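Local coordinates for protein CalG4 (Micromonospora echinospora, PDB 3IA7) that is probably a glycosyltransferase of the GT-B fold, built from two Rossmann-like domains, at residues 94-108 with 119-131. Sequence-based numbering, arbitrary orientation.
Sequences AEEALGDNPPDLVVY and LAARWDRPAVRLT
W123 packs its indole against P102 and P103, between helix 75-98 and strand 105-109, covered on both faces. P102 CB lies over the five-membered ring, 3.8 Å from its centroid, and P103 CD 3.7 Å from the centroid of the six-membered ring, two CH-pi contacts on one face; L119 CD2, one helical turn earlier, covers the opposite face. L98 CB reaches CZ2, and V106 CG2 meets the rim at CE3.

Backbone hydrogen bonds join the two parallel strands. V106 N binds P126 O, V106 O accepts from V128 N, Y108 N binds V128 O, and Y108 O receives L130 N at 2.7 Å. On one face of the sheet V107 and V128 lie side by side, with V107 CG1 against L130 CG, while L105 CD1 packs on P126 and V128.

R129 NE and NH2 both donate to Y108 OH, each at 3.1 Å and in the guanidinium plane; the bend at chi3 (-59°) turns the group onto the hydroxyl, which also bonds E186. R129 CA sits over the centre of the Y108 ring. Between the helices, R122 NH1 meets the syn lone pair of E95 OE1 at 2.9 Å, the carboxylate and guanidinium planes 81° apart; E95 OE2 bonds Y172. R125 NE bonds P103 O weakly, and a water links R125 NH2 with P102 O and D104 OD1.

Apolar packing on both indole faces thus joins helix 113-123 of this Rossmann-like beta-alpha-beta unit to strand 105-109 and to helix 75-98 before it, while polar bonds hold R122, R125 and Y108.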
# COMPACT_ATOMS: atom_id res chain seq x y z
N ALA A 94 -16.00 24.15 -0.37
CA ALA A 94 -16.36 23.49 0.90
C ALA A 94 -17.55 24.21 1.56
O ALA A 94 -18.49 23.56 2.00
CB ALA A 94 -15.20 23.52 1.84
N GLU A 95 -17.52 25.54 1.57
CA GLU A 95 -18.65 26.32 2.15
C GLU A 95 -19.96 26.13 1.38
O GLU A 95 -21.02 25.90 1.98
CB GLU A 95 -18.29 27.77 2.24
CG GLU A 95 -17.16 28.00 3.29
CD GLU A 95 -17.01 29.47 3.66
OE1 GLU A 95 -17.99 30.21 3.58
OE2 GLU A 95 -15.95 29.90 4.11
N GLU A 96 -19.87 26.17 0.06
CA GLU A 96 -21.04 25.98 -0.79
C GLU A 96 -21.62 24.57 -0.56
O GLU A 96 -22.83 24.41 -0.38
CB GLU A 96 -20.67 26.21 -2.27
CG GLU A 96 -21.84 26.15 -3.28
CD GLU A 96 -22.44 24.76 -3.40
OE1 GLU A 96 -21.71 23.76 -3.63
OE2 GLU A 96 -23.69 24.64 -3.25
N ALA A 97 -20.76 23.55 -0.55
CA ALA A 97 -21.19 22.16 -0.39
C ALA A 97 -21.74 21.80 0.99
O ALA A 97 -22.70 21.04 1.08
CB ALA A 97 -20.08 21.19 -0.76
N LEU A 98 -21.14 22.31 2.05
CA LEU A 98 -21.60 21.97 3.39
C LEU A 98 -22.72 22.93 3.85
O LEU A 98 -23.62 22.54 4.61
CB LEU A 98 -20.42 21.96 4.36
CG LEU A 98 -19.49 20.74 4.37
CD1 LEU A 98 -20.15 19.54 4.93
CD2 LEU A 98 -18.89 20.39 2.97
N GLY A 99 -22.70 24.17 3.36
CA GLY A 99 -23.82 25.10 3.63
C GLY A 99 -24.16 25.21 5.11
O GLY A 99 -23.30 25.52 5.92
N ASP A 100 -25.42 24.96 5.48
CA ASP A 100 -25.81 25.15 6.89
C ASP A 100 -25.59 23.91 7.76
O ASP A 100 -26.08 23.86 8.91
CB ASP A 100 -27.27 25.64 7.01
CG ASP A 100 -27.45 27.09 6.60
OD1 ASP A 100 -26.46 27.88 6.70
OD2 ASP A 100 -28.59 27.45 6.16
N ASN A 101 -24.83 22.95 7.24
CA ASN A 101 -24.53 21.68 7.92
C ASN A 101 -23.03 21.34 8.03
O ASN A 101 -22.57 20.34 7.46
CB ASN A 101 -25.26 20.56 7.23
CG ASN A 101 -26.72 20.74 7.34
OD1 ASN A 101 -27.20 20.97 8.44
ND2 ASN A 101 -27.44 20.74 6.22
N PRO A 102 -22.29 22.16 8.80
CA PRO A 102 -20.82 22.00 8.87
C PRO A 102 -20.41 20.68 9.49
O PRO A 102 -21.16 20.12 10.34
CB PRO A 102 -20.39 23.14 9.80
CG PRO A 102 -21.58 23.42 10.65
CD PRO A 102 -22.74 23.25 9.69
N PRO A 103 -19.18 20.20 9.14
CA PRO A 103 -18.66 18.98 9.73
C PRO A 103 -18.26 19.22 11.19
O PRO A 103 -18.20 20.35 11.62
CB PRO A 103 -17.41 18.70 8.87
CG PRO A 103 -16.87 20.08 8.52
CD PRO A 103 -18.20 20.85 8.23
N ASP A 104 -17.90 18.17 11.91
CA ASP A 104 -17.42 18.25 13.31
C ASP A 104 -15.94 18.65 13.41
O ASP A 104 -15.48 19.15 14.44
CB ASP A 104 -17.56 16.88 13.93
CG ASP A 104 -18.99 16.41 13.98
OD1 ASP A 104 -19.88 17.26 14.15
OD2 ASP A 104 -19.22 15.20 13.82
N LEU A 105 -15.18 18.39 12.36
CA LEU A 105 -13.72 18.60 12.39
C LEU A 105 -13.21 18.93 10.97
O LEU A 105 -13.69 18.31 10.03
CB LEU A 105 -13.04 17.33 12.88
CG LEU A 105 -11.51 17.39 12.86
CD1 LEU A 105 -10.97 18.39 13.96
CD2 LEU A 105 -10.93 15.95 13.00
N VAL A 106 -12.29 19.89 10.82
CA VAL A 106 -11.67 20.24 9.53
C VAL A 106 -10.24 19.71 9.55
O VAL A 106 -9.45 20.00 10.48
CB VAL A 106 -11.67 21.80 9.33
CG1 VAL A 106 -10.90 22.24 8.05
CG2 VAL A 106 -13.14 22.33 9.31
N VAL A 107 -9.90 18.87 8.61
CA VAL A 107 -8.52 18.37 8.56
C VAL A 107 -8.01 18.98 7.26
O VAL A 107 -8.60 18.74 6.20
CB VAL A 107 -8.49 16.84 8.51
CG1 VAL A 107 -7.03 16.33 8.36
CG2 VAL A 107 -9.13 16.23 9.78
N TYR A 108 -6.97 19.78 7.31
CA TYR A 108 -6.46 20.41 6.08
C TYR A 108 -4.97 20.13 5.87
O TYR A 108 -4.15 20.11 6.83
CB TYR A 108 -6.68 21.93 6.12
CG TYR A 108 -5.97 22.63 7.31
CD1 TYR A 108 -4.67 23.17 7.14
CD2 TYR A 108 -6.59 22.79 8.55
CE1 TYR A 108 -4.00 23.80 8.20
CE2 TYR A 108 -5.89 23.48 9.65
CZ TYR A 108 -4.59 23.96 9.42
OH TYR A 108 -3.87 24.63 10.41
N LEU A 119 -12.23 27.98 7.22
CA LEU A 119 -13.39 27.08 7.33
C LEU A 119 -13.64 26.80 8.78
O LEU A 119 -14.78 26.93 9.27
CB LEU A 119 -13.10 25.76 6.58
CG LEU A 119 -13.23 25.81 5.04
CD1 LEU A 119 -12.84 24.40 4.52
CD2 LEU A 119 -14.67 26.15 4.57
N ALA A 120 -12.56 26.48 9.49
CA ALA A 120 -12.62 26.19 10.93
C ALA A 120 -13.12 27.41 11.73
O ALA A 120 -13.93 27.25 12.64
CB ALA A 120 -11.23 25.74 11.44
N ALA A 121 -12.64 28.61 11.41
CA ALA A 121 -13.14 29.82 12.05
C ALA A 121 -14.63 30.07 11.77
O ALA A 121 -15.41 30.27 12.70
CB ALA A 121 -12.29 31.03 11.63
N ARG A 122 -15.02 30.07 10.51
CA ARG A 122 -16.40 30.38 10.14
C ARG A 122 -17.36 29.33 10.68
O ARG A 122 -18.41 29.66 11.22
CB ARG A 122 -16.62 30.53 8.63
CG ARG A 122 -18.13 30.81 8.26
CD ARG A 122 -18.22 31.45 6.88
NE ARG A 122 -17.61 32.78 6.87
CZ ARG A 122 -17.29 33.44 5.77
NH1 ARG A 122 -17.55 32.92 4.55
NH2 ARG A 122 -16.73 34.62 5.89
N TRP A 123 -16.98 28.07 10.56
CA TRP A 123 -17.82 26.99 11.06
C TRP A 123 -17.78 26.82 12.59
O TRP A 123 -18.63 26.11 13.15
CB TRP A 123 -17.50 25.67 10.36
CG TRP A 123 -17.92 25.60 8.90
CD1 TRP A 123 -18.91 26.32 8.27
CD2 TRP A 123 -17.37 24.75 7.93
NE1 TRP A 123 -18.99 25.98 6.94
CE2 TRP A 123 -18.06 24.98 6.72
CE3 TRP A 123 -16.35 23.79 7.96
CZ2 TRP A 123 -17.75 24.31 5.56
CZ3 TRP A 123 -16.05 23.11 6.81
CH2 TRP A 123 -16.77 23.37 5.63
N ASP A 124 -16.80 27.46 13.24
CA ASP A 124 -16.53 27.34 14.69
C ASP A 124 -16.26 25.86 15.06
O ASP A 124 -16.99 25.25 15.87
CB ASP A 124 -17.68 27.96 15.52
CG ASP A 124 -17.42 27.92 17.04
OD1 ASP A 124 -16.27 27.99 17.46
OD2 ASP A 124 -18.36 27.78 17.83
N ARG A 125 -15.23 25.31 14.43
CA ARG A 125 -14.89 23.89 14.58
C ARG A 125 -13.40 23.77 14.82
O ARG A 125 -12.66 24.62 14.35
CB ARG A 125 -15.30 23.09 13.32
CG ARG A 125 -16.81 22.99 13.09
CD ARG A 125 -17.48 22.26 14.27
NE ARG A 125 -18.92 21.99 14.06
CZ ARG A 125 -19.93 22.73 14.50
NH1 ARG A 125 -19.73 23.86 15.20
NH2 ARG A 125 -21.18 22.34 14.25
N PRO A 126 -12.97 22.70 15.50
CA PRO A 126 -11.54 22.41 15.66
C PRO A 126 -10.94 21.98 14.33
O PRO A 126 -11.68 21.57 13.39
CB PRO A 126 -11.51 21.26 16.70
CG PRO A 126 -12.81 20.56 16.49
CD PRO A 126 -13.82 21.67 16.12
N ALA A 127 -9.63 22.15 14.20
CA ALA A 127 -8.97 21.78 12.97
C ALA A 127 -7.69 21.03 13.26
O ALA A 127 -7.11 21.20 14.33
CB ALA A 127 -8.67 23.06 12.07
N VAL A 128 -7.29 20.18 12.31
CA VAL A 128 -6.06 19.43 12.37
C VAL A 128 -5.31 19.73 11.10
O VAL A 128 -5.89 19.64 10.01
CB VAL A 128 -6.33 17.89 12.34
CG1 VAL A 128 -5.01 17.07 12.13
CG2 VAL A 128 -7.11 17.45 13.55
N ARG A 129 -4.01 20.03 11.22
CA ARG A 129 -3.18 20.25 10.08
C ARG A 129 -2.46 18.93 9.66
O ARG A 129 -1.94 18.18 10.51
CB ARG A 129 -2.12 21.32 10.39
CG ARG A 129 -1.15 21.54 9.19
CD ARG A 129 -0.18 22.75 9.47
NE ARG A 129 -0.96 23.99 9.71
CZ ARG A 129 -0.49 25.22 9.55
NH1 ARG A 129 0.77 25.41 9.16
NH2 ARG A 129 -1.31 26.27 9.74
N LEU A 130 -2.34 18.73 8.36
CA LEU A 130 -1.51 17.64 7.82
C LEU A 130 -0.36 18.16 7.01
O LEU A 130 -0.50 19.12 6.24
CB LEU A 130 -2.34 16.76 6.87
CG LEU A 130 -3.66 16.13 7.30
CD1 LEU A 130 -4.26 15.25 6.07
CD2 LEU A 130 -3.58 15.29 8.65
N THR A 131 0.77 17.47 7.10
CA THR A 131 1.85 17.77 6.14
C THR A 131 2.66 16.55 5.78
O THR A 131 3.02 15.76 6.65
CB THR A 131 2.79 18.98 6.59
OG1 THR A 131 3.79 19.19 5.59
CG2 THR A 131 3.44 18.74 7.96
O HOH W 1 -20.82 19.57 13.00